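Local coordinates for putative uncharacterized protein lp_3323 (Lactobacillus plantarum, PDB 3DC7) that is of unknown function but belongs to the GDSL-like lipase/acylhydrolase family, so it is probably an SGNH-type hydrolase acting on ester bonds, at residues V19-A33 against W50-S63. Numbering follows the deposited sequence.
Sequences VSFKRPAWLGDSITA and WDVERSDNLGISGS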
ATOM      1  N   VAL A  19      -0.650 -16.964  10.094  1.00 38.67           N
ATOM      2  CA  VAL A  19      -2.079 -16.894   9.823  1.00 37.65           C
ATOM      3  C   VAL A  19      -2.543 -18.188   9.157  1.00 37.04           C
ATOM      4  O   VAL A  19      -1.978 -18.608   8.139  1.00 36.61           O
ATOM      5  CB  VAL A  19      -2.453 -15.648   8.986  1.00 37.68           C
ATOM      6  CG1 VAL A  19      -3.953 -15.555   8.797  1.00 37.64           C
ATOM      7  CG2 VAL A  19      -1.976 -14.399   9.679  1.00 37.51           C
ATOM      8  N   SER A  20      -3.538 -18.830   9.774  1.00 36.05           N
ATOM      9  CA  SER A  20      -4.225 -19.984   9.189  1.00 35.51           C
ATOM     10  C   SER A  20      -5.712 -19.934   9.535  1.00 34.81           C
ATOM     11  O   SER A  20      -6.104 -19.265  10.489  1.00 34.96           O
ATOM     12  CB  SER A  20      -3.599 -21.308   9.660  1.00 35.61           C
ATOM     13  OG  SER A  20      -3.714 -21.462  11.065  1.00 36.74           O
ATOM     14  N   PHE A  21      -6.532 -20.623   8.743  1.00 33.82           N
ATOM     15  CA  PHE A  21      -7.980 -20.707   8.981  1.00 32.76           C
ATOM     16  C   PHE A  21      -8.447 -22.154   8.824  1.00 32.58           C
ATOM     17  O   PHE A  21      -7.819 -22.934   8.108  1.00 32.07           O
ATOM     18  CB  PHE A  21      -8.745 -19.816   7.997  1.00 32.55           C
ATOM     19  CG  PHE A  21      -8.297 -18.390   7.998  1.00 30.95           C
ATOM     20  CD1 PHE A  21      -8.777 -17.498   8.955  1.00 30.03           C
ATOM     21  CD2 PHE A  21      -7.386 -17.938   7.048  1.00 29.40           C
ATOM     22  CE1 PHE A  21      -8.360 -16.182   8.964  1.00 28.76           C
ATOM     23  CE2 PHE A  21      -6.966 -16.624   7.040  1.00 27.54           C
ATOM     24  CZ  PHE A  21      -7.451 -15.738   7.996  1.00 28.97           C
ATOM     25  N   LYS A  22      -9.551 -22.506   9.476  1.00 32.29           N
ATOM     26  CA  LYS A  22     -10.034 -23.892   9.459  1.00 32.59           C
ATOM     27  C   LYS A  22     -11.105 -24.146   8.400  1.00 31.53           C
ATOM     28  O   LYS A  22     -11.237 -25.260   7.928  1.00 31.60           O
ATOM     29  CB  LYS A  22     -10.558 -24.302  10.841  1.00 33.38           C
ATOM     30  CG  LYS A  22      -9.545 -24.090  11.984  1.00 36.28           C
ATOM     31  CD  LYS A  22     -10.162 -24.301  13.395  1.00 41.10           C
ATOM     32  CE  LYS A  22     -11.359 -23.367  13.703  1.00 43.45           C
ATOM     33  NZ  LYS A  22     -11.157 -21.923  13.347  1.00 44.22           N
ATOM     34  N   ARG A  23     -11.863 -23.112   8.039  1.00 30.84           N
ATOM     35  CA  ARG A  23     -12.991 -23.235   7.115  1.00 29.80           C
ATOM     36  C   ARG A  23     -13.001 -22.120   6.069  1.00 28.82           C
ATOM     37  O   ARG A  23     -13.964 -21.334   5.998  1.00 28.14           O
ATOM     38  CB  ARG A  23     -14.319 -23.247   7.890  1.00 29.83           C
ATOM     39  CG  ARG A  23     -14.588 -24.544   8.662  1.00 31.91           C
ATOM     40  CD  ARG A  23     -15.819 -24.455   9.576  1.00 34.60           C
ATOM     41  NE  ARG A  23     -15.908 -23.199  10.326  1.00 34.98           N
ATOM     42  CZ  ARG A  23     -15.269 -22.946  11.465  1.00 35.68           C
ATOM     43  NH1 ARG A  23     -14.471 -23.861  12.016  1.00 36.63           N
ATOM     44  NH2 ARG A  23     -15.425 -21.768  12.054  1.00 34.90           N
ATOM     45  N   PRO A  24     -11.934 -22.044   5.242  1.00 28.01           N
ATOM     46  CA  PRO A  24     -11.891 -20.982   4.228  1.00 26.81           C
ATOM     47  C   PRO A  24     -12.898 -21.219   3.110  1.00 26.25           C
ATOM     48  O   PRO A  24     -13.244 -22.367   2.813  1.00 26.38           O
ATOM     49  CB  PRO A  24     -10.478 -21.089   3.669  1.00 26.52           C
ATOM     50  CG  PRO A  24     -10.100 -22.529   3.873  1.00 27.98           C
ATOM     51  CD  PRO A  24     -10.746 -22.915   5.177  1.00 27.92           C
ATOM     52  N   ALA A  25     -13.359 -20.137   2.495  1.00 25.14           N
ATOM     53  CA  ALA A  25     -14.206 -20.232   1.317  1.00 24.40           C
ATOM     54  C   ALA A  25     -13.565 -19.398   0.207  1.00 23.83           C
ATOM     55  O   ALA A  25     -13.201 -18.244   0.410  1.00 23.26           O
ATOM     56  CB  ALA A  25     -15.603 -19.738   1.629  1.00 24.05           C
ATOM     57  N   TRP A  26     -13.452 -19.993  -0.969  1.00 23.39           N
ATOM     58  CA  TRP A  26     -12.716 -19.406  -2.083  1.00 22.89           C
ATOM     59  C   TRP A  26     -13.659 -19.118  -3.241  1.00 23.00           C
ATOM     60  O   TRP A  26     -14.109 -20.033  -3.927  1.00 22.42           O
ATOM     61  CB  TRP A  26     -11.614 -20.372  -2.517  1.00 22.58           C
ATOM     62  CG  TRP A  26     -10.732 -20.829  -1.366  1.00 22.78           C
ATOM     63  CD1 TRP A  26     -10.870 -21.976  -0.635  1.00 22.03           C
ATOM     64  CD2 TRP A  26      -9.580 -20.154  -0.837  1.00 22.77           C
ATOM     65  NE1 TRP A  26      -9.876 -22.062   0.313  1.00 22.85           N
ATOM     66  CE2 TRP A  26      -9.071 -20.957   0.216  1.00 22.44           C
ATOM     67  CE3 TRP A  26      -8.930 -18.948  -1.144  1.00 23.04           C
ATOM     68  CZ2 TRP A  26      -7.948 -20.590   0.968  1.00 22.34           C
ATOM     69  CZ3 TRP A  26      -7.794 -18.585  -0.393  1.00 22.75           C
ATOM     70  CH2 TRP A  26      -7.324 -19.404   0.646  1.00 23.27           C
ATOM     71  N   LEU A  27     -13.978 -17.842  -3.440  1.00 23.34           N
ATOM     72  CA  LEU A  27     -14.882 -17.433  -4.515  1.00 23.83           C
ATOM     73  C   LEU A  27     -14.083 -16.871  -5.676  1.00 24.35           C
ATOM     74  O   LEU A  27     -13.331 -15.915  -5.502  1.00 25.05           O
ATOM     75  CB  LEU A  27     -15.888 -16.400  -3.990  1.00 23.42           C
ATOM     76  CG  LEU A  27     -16.931 -15.807  -4.945  1.00 23.67           C
ATOM     77  CD1 LEU A  27     -17.914 -16.860  -5.443  1.00 22.91           C
ATOM     78  CD2 LEU A  27     -17.668 -14.628  -4.279  1.00 21.20           C
ATOM     79  N   GLY A  28     -14.231 -17.457  -6.861  1.00 25.03           N
ATOM     80  CA  GLY A  28     -13.473 -16.994  -8.021  1.00 25.77           C
ATOM     81  C   GLY A  28     -13.817 -17.595  -9.368  1.00 26.64           C
ATOM     82  O   GLY A  28     -14.906 -18.094  -9.582  1.00 25.97           O
ATOM     83  N   ASP A  29     -12.854 -17.527 -10.282  1.00 28.49           N
ATOM     84  CA  ASP A  29     -13.015 -18.012 -11.644  1.00 29.77           C
ATOM     85  C   ASP A  29     -12.209 -19.302 -11.842  1.00 30.48           C
ATOM     86  O   ASP A  29     -12.124 -20.113 -10.920  1.00 30.51           O
ATOM     87  CB  ASP A  29     -12.673 -16.914 -12.665  1.00 30.18           C
ATOM     88  CG  ASP A  29     -11.384 -16.143 -12.316  1.00 33.72           C
ATOM     89  OD1 ASP A  29     -10.329 -16.784 -12.065  1.00 36.14           O
ATOM     90  OD2 ASP A  29     -11.422 -14.883 -12.305  1.00 36.24           O
ATOM     91  N   SER A  30     -11.636 -19.503 -13.028  1.00 31.43           N
ATOM     92  CA  SER A  30     -10.918 -20.742 -13.335  1.00 33.16           C
ATOM     93  C   SER A  30      -9.608 -20.942 -12.559  1.00 33.73           C
ATOM     94  O   SER A  30      -9.152 -22.082 -12.370  1.00 34.31           O
ATOM     95  CB  SER A  30     -10.609 -20.810 -14.820  1.00 33.25           C
ATOM     96  OG  SER A  30      -9.931 -22.023 -15.094  1.00 36.86           O
ATOM     97  N   ILE A  31      -8.995 -19.835 -12.147  1.00 33.87           N
ATOM     98  CA  ILE A  31      -7.768 -19.855 -11.359  1.00 34.01           C
ATOM     99  C   ILE A  31      -8.042 -20.449  -9.964  1.00 34.34           C
ATOM    100  O   ILE A  31      -7.169 -21.055  -9.364  1.00 34.09           O
ATOM    101  CB  ILE A  31      -7.156 -18.431 -11.293  1.00 34.15           C
ATOM    102  CG1 ILE A  31      -6.977 -17.884 -12.726  1.00 34.63           C
ATOM    103  CG2 ILE A  31      -5.831 -18.425 -10.520  1.00 33.63           C
ATOM    104  CD1 ILE A  31      -6.600 -16.398 -12.826  1.00 34.39           C
ATOM    105  N   THR A  32      -9.273 -20.287  -9.484  1.00 35.10           N
ATOM    106  CA  THR A  32      -9.761 -20.895  -8.248  1.00 35.64           C
ATOM    107  C   THR A  32     -10.482 -22.243  -8.493  1.00 36.40           C
ATOM    108  O   THR A  32     -10.383 -23.149  -7.682  1.00 36.33           O
ATOM    109  CB  THR A  32     -10.700 -19.907  -7.508  1.00 35.36           C
ATOM    110  OG1 THR A  32      -9.993 -18.696  -7.232  1.00 35.14           O
ATOM    111  CG2 THR A  32     -11.199 -20.477  -6.190  1.00 35.65           C
ATOM    112  N   ALA A  33     -11.201 -22.370  -9.608  1.00 37.68           N
ATOM    113  CA  ALA A  33     -12.029 -23.564  -9.882  1.00 39.10           C
ATOM    114  C   ALA A  33     -11.231 -24.864  -9.943  1.00 40.50           C
ATOM    115  O   ALA A  33     -10.128 -24.896 -10.495  1.00 40.58           O
ATOM    116  CB  ALA A  33     -12.815 -23.387 -11.164  1.00 38.69           C
ATOM    117  N   TRP A  50      -2.530 -25.192   6.172  1.00 36.12           N
ATOM    118  CA  TRP A  50      -3.369 -24.752   7.282  1.00 35.71           C
ATOM    119  C   TRP A  50      -4.017 -25.909   8.036  1.00 36.30           C
ATOM    120  O   TRP A  50      -4.576 -25.700   9.107  1.00 36.56           O
ATOM    121  CB  TRP A  50      -4.463 -23.808   6.783  1.00 34.55           C
ATOM    122  CG  TRP A  50      -3.982 -22.493   6.241  1.00 33.95           C
ATOM    123  CD1 TRP A  50      -2.726 -21.959   6.351  1.00 32.25           C
ATOM    124  CD2 TRP A  50      -4.768 -21.525   5.538  1.00 32.30           C
ATOM    125  NE1 TRP A  50      -2.681 -20.728   5.738  1.00 31.15           N
ATOM    126  CE2 TRP A  50      -3.923 -20.438   5.237  1.00 31.95           C
ATOM    127  CE3 TRP A  50      -6.106 -21.478   5.123  1.00 31.79           C
ATOM    128  CZ2 TRP A  50      -4.369 -19.319   4.528  1.00 31.89           C
ATOM    129  CZ3 TRP A  50      -6.545 -20.373   4.432  1.00 32.03           C
ATOM    130  CH2 TRP A  50      -5.676 -19.304   4.140  1.00 32.32           C
ATOM    131  N   ASP A  51      -3.940 -27.114   7.467  1.00 36.94           N
ATOM    132  CA  ASP A  51      -4.664 -28.297   7.949  1.00 37.69           C
ATOM    133  C   ASP A  51      -6.119 -27.946   8.221  1.00 37.53           C
ATOM    134  O   ASP A  51      -6.607 -28.007   9.357  1.00 37.53           O
ATOM    135  CB  ASP A  51      -3.989 -28.936   9.176  1.00 38.14           C
ATOM    136  CG  ASP A  51      -4.548 -30.331   9.496  1.00 40.52           C
ATOM    137  OD1 ASP A  51      -4.421 -31.261   8.653  1.00 40.94           O
ATOM    138  OD2 ASP A  51      -5.122 -30.490  10.600  1.00 42.68           O
ATOM    139  N   VAL A  52      -6.804 -27.565   7.151  1.00 37.25           N
ATOM    140  CA  VAL A  52      -8.179 -27.100   7.244  1.00 36.74           C
ATOM    141  C   VAL A  52      -9.120 -28.238   7.603  1.00 36.97           C
ATOM    142  O   VAL A  52      -8.883 -29.404   7.274  1.00 36.98           O
ATOM    143  CB  VAL A  52      -8.646 -26.394   5.929  1.00 36.71           C
ATOM    144  CG1 VAL A  52      -7.791 -25.179   5.649  1.00 35.20           C
ATOM    145  CG2 VAL A  52      -8.606 -27.356   4.734  1.00 35.75           C
ATOM    146  N   GLU A  53     -10.168 -27.869   8.320  1.00 37.31           N
ATOM    147  CA  GLU A  53     -11.288 -28.728   8.625  1.00 37.60           C
ATOM    148  C   GLU A  53     -12.057 -28.958   7.318  1.00 37.15           C
ATOM    149  O   GLU A  53     -12.428 -30.093   7.000  1.00 37.41           O
ATOM    150  CB  GLU A  53     -12.116 -28.049   9.725  1.00 38.05           C
ATOM    151  CG  GLU A  53     -13.567 -28.466   9.891  1.00 41.10           C
ATOM    152  CD  GLU A  53     -14.311 -27.598  10.924  1.00 45.13           C
ATOM    153  OE1 GLU A  53     -13.666 -26.727  11.576  1.00 45.92           O
ATOM    154  OE2 GLU A  53     -15.543 -27.790  11.082  1.00 46.27           O
ATOM    155  N   ARG A  54     -12.262 -27.892   6.547  1.00 36.27           N
ATOM    156  CA  ARG A  54     -12.766 -28.017   5.175  1.00 35.97           C
ATOM    157  C   ARG A  54     -12.434 -26.784   4.335  1.00 35.43           C
ATOM    158  O   ARG A  54     -12.220 -25.705   4.872  1.00 35.32           O
ATOM    159  CB  ARG A  54     -14.274 -28.304   5.143  1.00 36.32           C
ATOM    160  CG  ARG A  54     -15.137 -27.174   5.662  1.00 36.73           C
ATOM    161  CD  ARG A  54     -16.519 -27.183   5.017  1.00 39.63           C
ATOM    162  NE  ARG A  54     -17.149 -25.876   5.165  1.00 39.30           N
ATOM    163  CZ  ARG A  54     -17.818 -25.476   6.238  1.00 40.54           C
ATOM    164  NH1 ARG A  54     -17.969 -26.285   7.283  1.00 39.07           N
ATOM    165  NH2 ARG A  54     -18.330 -24.255   6.265  1.00 40.72           N
ATOM    166  N   SER A  55     -12.384 -26.963   3.019  1.00 34.85           N
ATOM    167  CA  SER A  55     -12.019 -25.891   2.099  1.00 33.95           C
ATOM    168  C   SER A  55     -13.045 -25.852   0.980  1.00 33.80           C
ATOM    169  O   SER A  55     -13.047 -26.722   0.103  1.00 34.24           O
ATOM    170  CB  SER A  55     -10.605 -26.119   1.538  1.00 33.95           C
ATOM    171  OG  SER A  55     -10.140 -25.009   0.771  1.00 32.31           O
ATOM    172  N   ASP A  56     -13.919 -24.848   1.023  1.00 33.55           N
ATOM    173  CA  ASP A  56     -15.003 -24.712   0.048  1.00 33.43           C
ATOM    174  C   ASP A  56     -14.587 -23.960  -1.210  1.00 32.73           C
ATOM    175  O   ASP A  56     -14.216 -22.784  -1.167  1.00 32.42           O
ATOM    176  CB  ASP A  56     -16.227 -24.065   0.689  1.00 33.82           C
ATOM    177  CG  ASP A  56     -16.810 -24.920   1.805  1.00 36.70           C
ATOM    178  OD1 ASP A  56     -16.735 -24.492   2.976  1.00 39.47           O
ATOM    179  OD2 ASP A  56     -17.319 -26.033   1.523  1.00 39.85           O
ATOM    180  N   ASN A  57     -14.660 -24.663  -2.332  1.00 32.32           N
ATOM    181  CA  ASN A  57     -14.244 -24.135  -3.619  1.00 31.68           C
ATOM    182  C   ASN A  57     -15.456 -23.623  -4.388  1.00 31.62           C
ATOM    183  O   ASN A  57     -16.286 -24.416  -4.847  1.00 31.59           O
ATOM    184  CB  ASN A  57     -13.524 -25.232  -4.402  1.00 31.73           C
ATOM    185  CG  ASN A  57     -12.870 -24.726  -5.677  1.00 31.50           C
ATOM    186  OD1 ASN A  57     -13.358 -23.799  -6.320  1.00 30.51           O
ATOM    187  ND2 ASN A  57     -11.773 -25.369  -6.071  1.00 30.82           N
ATOM    188  N   LEU A  58     -15.556 -22.297  -4.521  1.00 30.55           N
ATOM    189  CA  LEU A  58     -16.638 -21.673  -5.282  1.00 30.18           C
ATOM    190  C   LEU A  58     -16.119 -21.000  -6.558  1.00 29.76           C
ATOM    191  O   LEU A  58     -16.536 -19.899  -6.915  1.00 29.50           O
ATOM    192  CB  LEU A  58     -17.390 -20.671  -4.406  1.00 30.20           C
ATOM    193  CG  LEU A  58     -17.997 -21.336  -3.178  1.00 31.36           C
ATOM    194  CD1 LEU A  58     -18.097 -20.372  -2.021  1.00 32.04           C
ATOM    195  CD2 LEU A  58     -19.348 -21.938  -3.536  1.00 33.94           C
ATOM    196  N   GLY A  59     -15.198 -21.673  -7.234  1.00 29.33           N
ATOM    197  CA  GLY A  59     -14.643 -21.170  -8.484  1.00 28.93           C
ATOM    198  C   GLY A  59     -15.436 -21.754  -9.635  1.00 28.75           C
ATOM    199  O   GLY A  59     -15.835 -22.918  -9.595  1.00 28.57           O
ATOM    200  N   ILE A  60     -15.679 -20.937 -10.650  1.00 28.49           N
ATOM    201  CA  ILE A  60     -16.351 -21.376 -11.868  1.00 27.99           C
ATOM    202  C   ILE A  60     -15.557 -20.781 -13.009  1.00 27.77           C
ATOM    203  O   ILE A  60     -15.349 -19.567 -13.049  1.00 27.84           O
ATOM    204  CB  ILE A  60     -17.813 -20.873 -11.931  1.00 28.40           C
ATOM    205  CG1 ILE A  60     -18.641 -21.487 -10.795  1.00 29.64           C
ATOM    206  CG2 ILE A  60     -18.454 -21.194 -13.291  1.00 27.85           C
ATOM    207  CD1 ILE A  60     -20.146 -21.216 -10.896  1.00 30.02           C
ATOM    208  N   SER A  61     -15.083 -21.641 -13.906  1.00 27.48           N
ATOM    209  CA  SER A  61     -14.388 -21.240 -15.116  1.00 26.97           C
ATOM    210  C   SER A  61     -15.156 -20.156 -15.859  1.00 26.17           C
ATOM    211  O   SER A  61     -16.353 -20.298 -16.115  1.00 25.99           O
ATOM    212  CB  SER A  61     -14.222 -22.453 -16.029  1.00 27.83           C
ATOM    213  OG  SER A  61     -13.893 -22.057 -17.364  1.00 30.62           O
ATOM    214  N   GLY A  62     -14.470 -19.065 -16.168  1.00 25.12           N
ATOM    215  CA  GLY A  62     -15.032 -18.024 -17.013  1.00 24.20           C
ATOM    216  C   GLY A  62     -15.868 -16.977 -16.312  1.00 23.65           C
ATOM    217  O   GLY A  62     -16.303 -16.020 -16.950  1.00 23.71           O
ATOM    218  N   SER A  63     -16.070 -17.144 -15.006  1.00 22.64           N
ATOM    219  CA  SER A  63     -16.980 -16.302 -14.232  1.00 22.47           C
ATOM    220  C   SER A  63     -16.500 -14.845 -14.059  1.00 22.38           C
ATOM    221  O   SER A  63     -15.335 -14.584 -13.800  1.00 22.02           O
ATOM    222  CB  SER A  63     -17.264 -16.964 -12.865  1.00 22.18           C
ATOM    223  OG  SER A  63     -17.898 -16.071 -11.961  1.00 23.35           O
TER
HETATM  224  O   HOH W   1     -16.131 -22.599   4.547  1.00 39.84           O
HETATM  225  O   HOH W   2     -12.916 -12.795 -13.239  1.00 26.67           O
HETATM  226  O   HOH W   3     -11.605 -18.199 -16.043  1.00 30.43           O
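Phe21 and Trp50 form a T-shaped pair. The Phe21 edge, led by CD2, meets the face of the six-membered ring of Trp50, with the planes at 77°. The same indole carries Ser20 over its five-membered ring as a CH-pi contact, CA lying 3.7 Å from the centroid. Trp26 comes from the opposite direction, and its CZ2 is 3.7 Å from Trp50 CZ3; these two rings are nearly parallel but barely overlap. With an alanine in place of Trp50, a gap would probably open between Phe21 and Trp26, and Gln217 would lose the NE1 partner.

With CG anti to the carbonyl carbon (chi1 -52°), the Trp26 indole turns its NE1 edge to Ser55, where NE1 donates to OG at 3.0 Å. Arg23 NH1 bridges to Glu53 OE1 at 3.0 Å. Glu53 OE1 lies in the guanidinium plane of Arg23, while NH1 approaches from above the carboxylate plane. Arg23 NE donates to the backbone O of Asp82, whose carboxylate forms a salt bridge with Arg54 NH2. Arg23 CD lies over a face of the Arg54 guanidinium, whose NE meets the syn lone pair of Asp56 OD1 at 2.6 Å. Asn57 forms an Asx turn, OD1 accepting from Gly59 N, while ND2 bonds weakly to Thr32 O.

Strands 24-28 and 56-59 pair in parallel, joined through helix 42-50 in a beta-alpha-beta unit. Leu46 of that helix and Leu216 of helix 206-223 touch Trp26. Strand 24-28 also pairs with strand 85-89.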